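Local structure of aromatic-amino-acid aminotransferase (Burkholderia pseudomallei, 4F4E) at residues A115-A129 with R277-A291. The protein probably transfers amino groups between aromatic amino acids such as tyrosine and 2-oxoglutarate, using a pyridoxal 5'-phosphate cofactor bound to a lysine as a Schiff base. Residues are numbered along the deposited sequence; the frame is centred on the assembly and turned at random.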
loop_
_atom_site.group_PDB
_atom_site.type_symbol
_atom_site.label_atom_id
_atom_site.label_comp_id
_atom_site.label_asym_id
_atom_site.label_seq_id
_atom_site.Cartn_x
_atom_site.Cartn_y
_atom_site.Cartn_z
ATOM N N ALA A 115 4.263 -4.345 29.185
ATOM C CA ALA A 115 3.589 -5.644 29.387
ATOM C C ALA A 115 3.386 -6.400 28.066
ATOM O O ALA A 115 2.785 -7.472 28.051
ATOM C CB ALA A 115 2.224 -5.445 30.072
ATOM N N GLY A 116 3.866 -5.831 26.960
ATOM C CA GLY A 116 3.716 -6.455 25.652
ATOM C C GLY A 116 2.311 -6.543 25.118
ATOM O O GLY A 116 1.968 -7.462 24.364
ATOM N N ARG A 117 1.476 -5.616 25.534
ATOM C CA ARG A 117 0.075 -5.660 25.211
ATOM C C ARG A 117 -0.278 -4.855 23.972
ATOM O O ARG A 117 -1.431 -4.922 23.554
ATOM C CB ARG A 117 -0.751 -5.179 26.409
ATOM C CG ARG A 117 -0.880 -6.234 27.467
ATOM C CD ARG A 117 -1.535 -5.700 28.732
ATOM N NE ARG A 117 -2.842 -5.132 28.466
ATOM C CZ ARG A 117 -3.625 -4.567 29.379
ATOM N NH1 ARG A 117 -3.247 -4.519 30.639
ATOM N NH2 ARG A 117 -4.806 -4.045 29.024
ATOM N N VAL A 118 0.662 -4.085 23.394
ATOM C CA VAL A 118 0.373 -3.253 22.222
ATOM C C VAL A 118 0.975 -3.862 20.967
ATOM O O VAL A 118 2.162 -4.221 20.935
ATOM C CB VAL A 118 0.918 -1.822 22.391
ATOM C CG1 VAL A 118 0.374 -0.887 21.298
ATOM C CG2 VAL A 118 0.588 -1.318 23.796
ATOM N N VAL A 119 0.138 -3.969 19.950
ATOM C CA VAL A 119 0.496 -4.434 18.621
ATOM C C VAL A 119 0.524 -3.228 17.718
ATOM O O VAL A 119 -0.438 -2.471 17.693
ATOM C CB VAL A 119 -0.604 -5.410 18.109
ATOM C CG1 VAL A 119 -0.351 -5.771 16.653
ATOM C CG2 VAL A 119 -0.664 -6.659 18.990
ATOM N N THR A 120 1.621 -3.034 17.001
ATOM C CA THR A 120 1.748 -1.986 16.001
ATOM C C THR A 120 2.293 -2.507 14.703
ATOM O O THR A 120 3.356 -3.159 14.684
ATOM C CB THR A 120 2.629 -0.833 16.507
ATOM O OG1 THR A 120 2.022 -0.278 17.685
ATOM C CG2 THR A 120 2.771 0.249 15.437
ATOM N N ALA A 121 1.559 -2.272 13.603
ATOM C CA ALA A 121 2.009 -2.635 12.265
ATOM C C ALA A 121 2.115 -1.344 11.434
ATOM O O ALA A 121 1.192 -0.544 11.395
ATOM C CB ALA A 121 1.043 -3.607 11.555
ATOM N N GLN A 122 3.250 -1.170 10.778
ATOM C CA GLN A 122 3.427 -0.122 9.829
ATOM C C GLN A 122 2.376 -0.240 8.755
ATOM O O GLN A 122 1.981 -1.334 8.377
ATOM C CB GLN A 122 4.842 -0.225 9.214
ATOM C CG GLN A 122 5.240 0.883 8.248
ATOM C CD GLN A 122 6.568 0.605 7.616
ATOM O OE1 GLN A 122 7.409 -0.069 8.205
ATOM N NE2 GLN A 122 6.774 1.135 6.412
ATOM N N ALA A 123 1.924 0.899 8.261
ATOM C CA ALA A 123 0.794 0.939 7.340
ATOM C C ALA A 123 0.976 1.999 6.264
ATOM O O ALA A 123 1.785 2.923 6.421
ATOM C CB ALA A 123 -0.521 1.197 8.148
ATOM N N LEU A 124 0.149 1.917 5.202
ATOM C CA LEU A 124 0.210 2.882 4.096
ATOM C C LEU A 124 -0.561 4.143 4.462
ATOM O O LEU A 124 -1.691 4.350 4.061
ATOM C CB LEU A 124 -0.292 2.259 2.804
ATOM C CG LEU A 124 0.646 1.340 2.029
ATOM C CD1 LEU A 124 1.804 2.065 1.371
ATOM C CD2 LEU A 124 1.198 0.194 2.824
ATOM N N GLY A 125 0.106 4.997 5.225
ATOM C CA GLY A 125 -0.536 6.143 5.830
ATOM C C GLY A 125 -1.585 5.784 6.874
ATOM O O GLY A 125 -1.810 4.605 7.211
ATOM N N GLY A 126 -2.232 6.839 7.378
ATOM C CA GLY A 126 -3.396 6.682 8.222
ATOM C C GLY A 126 -4.508 5.969 7.522
ATOM O O GLY A 126 -5.253 5.170 8.156
ATOM N N THR A 127 -4.617 6.187 6.214
ATOM C CA THR A 127 -5.654 5.469 5.467
ATOM C C THR A 127 -5.422 3.964 5.484
ATOM O O THR A 127 -6.348 3.177 5.732
ATOM C CB THR A 127 -5.773 5.939 4.015
ATOM O OG1 THR A 127 -5.976 7.351 3.980
ATOM C CG2 THR A 127 -6.929 5.289 3.362
ATOM N N GLY A 128 -4.189 3.546 5.164
ATOM C CA GLY A 128 -3.885 2.117 5.185
ATOM C C GLY A 128 -4.143 1.472 6.533
ATOM O O GLY A 128 -4.629 0.354 6.599
ATOM N N ALA A 129 -3.846 2.189 7.611
ATOM C CA ALA A 129 -4.064 1.698 8.986
ATOM C C ALA A 129 -5.550 1.471 9.256
ATOM O O ALA A 129 -5.960 0.474 9.845
ATOM C CB ALA A 129 -3.461 2.638 10.011
ATOM N N ARG A 277 3.502 7.673 2.241
ATOM C CA ARG A 277 2.467 6.763 2.766
ATOM C C ARG A 277 2.972 6.070 4.052
ATOM O O ARG A 277 3.167 4.856 4.085
ATOM C CB ARG A 277 2.028 5.709 1.756
ATOM C CG ARG A 277 1.786 6.234 0.324
ATOM C CD ARG A 277 0.796 7.375 0.250
ATOM N NE ARG A 277 -0.476 7.062 0.862
ATOM C CZ ARG A 277 -1.044 7.702 1.890
ATOM N NH1 ARG A 277 -0.473 8.741 2.509
ATOM N NH2 ARG A 277 -2.222 7.263 2.338
ATOM N N VAL A 278 3.206 6.872 5.071
ATOM C CA VAL A 278 3.815 6.427 6.328
ATOM C C VAL A 278 2.821 6.626 7.479
ATOM O O VAL A 278 2.525 7.751 7.869
ATOM C CB VAL A 278 5.097 7.248 6.620
ATOM C CG1 VAL A 278 5.906 6.575 7.734
ATOM C CG2 VAL A 278 5.933 7.396 5.380
ATOM N N GLY A 279 2.248 5.516 7.962
ATOM C CA GLY A 279 1.369 5.480 9.104
ATOM C C GLY A 279 1.488 4.158 9.831
ATOM O O GLY A 279 2.459 3.392 9.641
ATOM N N ALA A 280 0.544 3.898 10.707
ATOM C CA ALA A 280 0.609 2.701 11.565
ATOM C C ALA A 280 -0.769 2.417 12.144
ATOM O O ALA A 280 -1.546 3.333 12.445
ATOM C CB ALA A 280 1.614 2.879 12.691
ATOM N N LEU A 281 -1.048 1.135 12.326
ATOM C CA LEU A 281 -2.223 0.700 13.089
ATOM C C LEU A 281 -1.684 0.120 14.375
ATOM O O LEU A 281 -0.771 -0.743 14.340
ATOM C CB LEU A 281 -3.004 -0.418 12.396
ATOM C CG LEU A 281 -4.209 -0.935 13.207
ATOM C CD1 LEU A 281 -5.287 0.165 13.340
ATOM C CD2 LEU A 281 -4.756 -2.213 12.602
ATOM N N SER A 282 -2.191 0.604 15.487
ATOM C CA SER A 282 -1.847 0.065 16.776
ATOM C C SER A 282 -3.118 -0.485 17.408
ATOM O O SER A 282 -4.187 0.103 17.284
ATOM C CB SER A 282 -1.199 1.131 17.695
ATOM O OG SER A 282 0.057 1.629 17.205
ATOM N N ILE A 283 -3.000 -1.642 18.084
ATOM C CA ILE A 283 -4.120 -2.252 18.789
ATOM C C ILE A 283 -3.704 -2.590 20.235
ATOM O O ILE A 283 -2.681 -3.219 20.452
ATOM C CB ILE A 283 -4.615 -3.539 18.072
ATOM C CG1 ILE A 283 -4.949 -3.269 16.602
ATOM C CG2 ILE A 283 -5.815 -4.151 18.815
ATOM C CD1 ILE A 283 -5.247 -4.552 15.789
ATOM N N ILE A 284 -4.500 -2.170 21.215
ATOM C CA ILE A 284 -4.224 -2.500 22.611
ATOM C C ILE A 284 -4.964 -3.788 22.936
ATOM O O ILE A 284 -6.196 -3.875 22.740
ATOM C CB ILE A 284 -4.610 -1.337 23.543
ATOM C CG1 ILE A 284 -3.782 -0.099 23.229
ATOM C CG2 ILE A 284 -4.505 -1.758 25.034
ATOM C CD1 ILE A 284 -4.122 1.176 24.009
ATOM N N THR A 285 -4.227 -4.793 23.415
ATOM C CA THR A 285 -4.832 -6.076 23.748
ATOM C C THR A 285 -4.726 -6.320 25.246
ATOM O O THR A 285 -4.072 -5.550 25.959
ATOM C CB THR A 285 -4.164 -7.200 22.989
ATOM O OG1 THR A 285 -2.849 -7.392 23.540
ATOM C CG2 THR A 285 -4.115 -6.844 21.432
ATOM N N ASP A 286 -5.360 -7.386 25.721
ATOM C CA ASP A 286 -5.455 -7.635 27.161
ATOM C C ASP A 286 -4.197 -8.333 27.697
ATOM O O ASP A 286 -3.953 -8.337 28.922
ATOM C CB ASP A 286 -6.649 -8.547 27.457
ATOM C CG ASP A 286 -7.979 -7.831 27.334
ATOM O OD1 ASP A 286 -7.984 -6.626 26.999
ATOM O OD2 ASP A 286 -9.017 -8.446 27.653
ATOM N N SER A 287 -3.438 -8.975 26.816
ATOM C CA SER A 287 -2.281 -9.791 27.229
ATOM C C SER A 287 -1.272 -9.990 26.135
ATOM O O SER A 287 -1.560 -9.760 24.954
ATOM C CB SER A 287 -2.770 -11.172 27.712
ATOM O OG SER A 287 -3.321 -11.962 26.672
ATOM N N LYS A 288 -0.087 -10.436 26.509
ATOM C CA LYS A 288 0.915 -10.836 25.500
ATOM C C LYS A 288 0.399 -11.901 24.551
ATOM O O LYS A 288 0.664 -11.857 23.324
ATOM C CB LYS A 288 2.172 -11.384 26.147
ATOM C CG LYS A 288 3.033 -10.339 26.798
ATOM C CD LYS A 288 4.374 -10.941 27.275
ATOM C CE LYS A 288 5.116 -9.917 28.131
ATOM N NZ LYS A 288 6.442 -10.312 28.708
ATOM N N ASP A 289 -0.302 -12.888 25.102
ATOM C CA ASP A 289 -0.840 -13.964 24.267
ATOM C C ASP A 289 -1.839 -13.421 23.290
ATOM O O ASP A 289 -1.832 -13.793 22.109
ATOM C CB ASP A 289 -1.521 -15.049 25.087
ATOM C CG ASP A 289 -2.042 -16.194 24.213
ATOM O OD1 ASP A 289 -1.214 -16.899 23.624
ATOM O OD2 ASP A 289 -3.268 -16.359 24.076
ATOM N N GLU A 290 -2.695 -12.530 23.772
ATOM C CA GLU A 290 -3.715 -11.961 22.920
ATOM C C GLU A 290 -3.034 -11.088 21.836
ATOM O O GLU A 290 -3.420 -11.130 20.670
ATOM C CB GLU A 290 -4.735 -11.173 23.761
ATOM C CG GLU A 290 -5.870 -10.615 22.957
ATOM C CD GLU A 290 -6.995 -10.078 23.834
ATOM O OE1 GLU A 290 -7.004 -8.882 24.116
ATOM O OE2 GLU A 290 -7.849 -10.869 24.235
ATOM N N ALA A 291 -2.019 -10.319 22.208
ATOM C CA ALA A 291 -1.226 -9.561 21.214
ATOM C C ALA A 291 -0.671 -10.462 20.094
ATOM O O ALA A 291 -0.729 -10.139 18.897
ATOM C CB ALA A 291 -0.097 -8.787 21.901
HETATM O O HOH W 1 -6.745 -3.972 26.694
HETATM O O HOH W 2 4.520 2.451 5.143
#
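Gly125 fits directly against Gly279 and Arg277 near the junction of strand 118-124 and helix 125-140; no side chain stands between the two glycine backbones, which lets CA of Gly125 and CA of Gly279 approach to 3.8 Å. Over one face of the Arg277 guanidinium lies the Leu124-Gly125 backbone. The arginine chain folds back at chi2 and chi3 (both -55°), and NH2 reaches the cofactor phosphate, which also accepts from the backbone N of Gly126 and Thr127; the phosphate thus sits at the N-terminal end of helix 125-140, whose dipole probably helps to hold it. The site illustrates a general principle of anion binding, in which a helix N-terminus and an arginine hold a phosphate together. NH2 also binds Tyr306 O of the second subunit, so the phosphate cup is built partly at the dimer interface.

From here the two strands run antiparallel. Gly279 and Ala123 exchange two backbone hydrogen bonds, and farther along Val119 and Ile283 exchange another pair. Between them Thr120 OG1 and Ser282 OG share a hydrogen bond of 2.8 Å, and Gln102 is a further partner of the threonine. At the far end Arg117 O accepts from Thr285 N (2.8 Å), while Arg117 NE returns a bond to Thr285 O (2.8 Å), lying in the guanidinium plane; a bend at chi3 (57°) turns the group there, and a water links NH2 to Asp286 OD1, itself held by Asn260.

Strand 118-124 is the outermost of the large mixed sheet within the chain; 278-284 lies between it and 261-266, helix 95-106 packs against Val118 and Gln122, and helix 288-303 against Val119, Ala121 and Leu281.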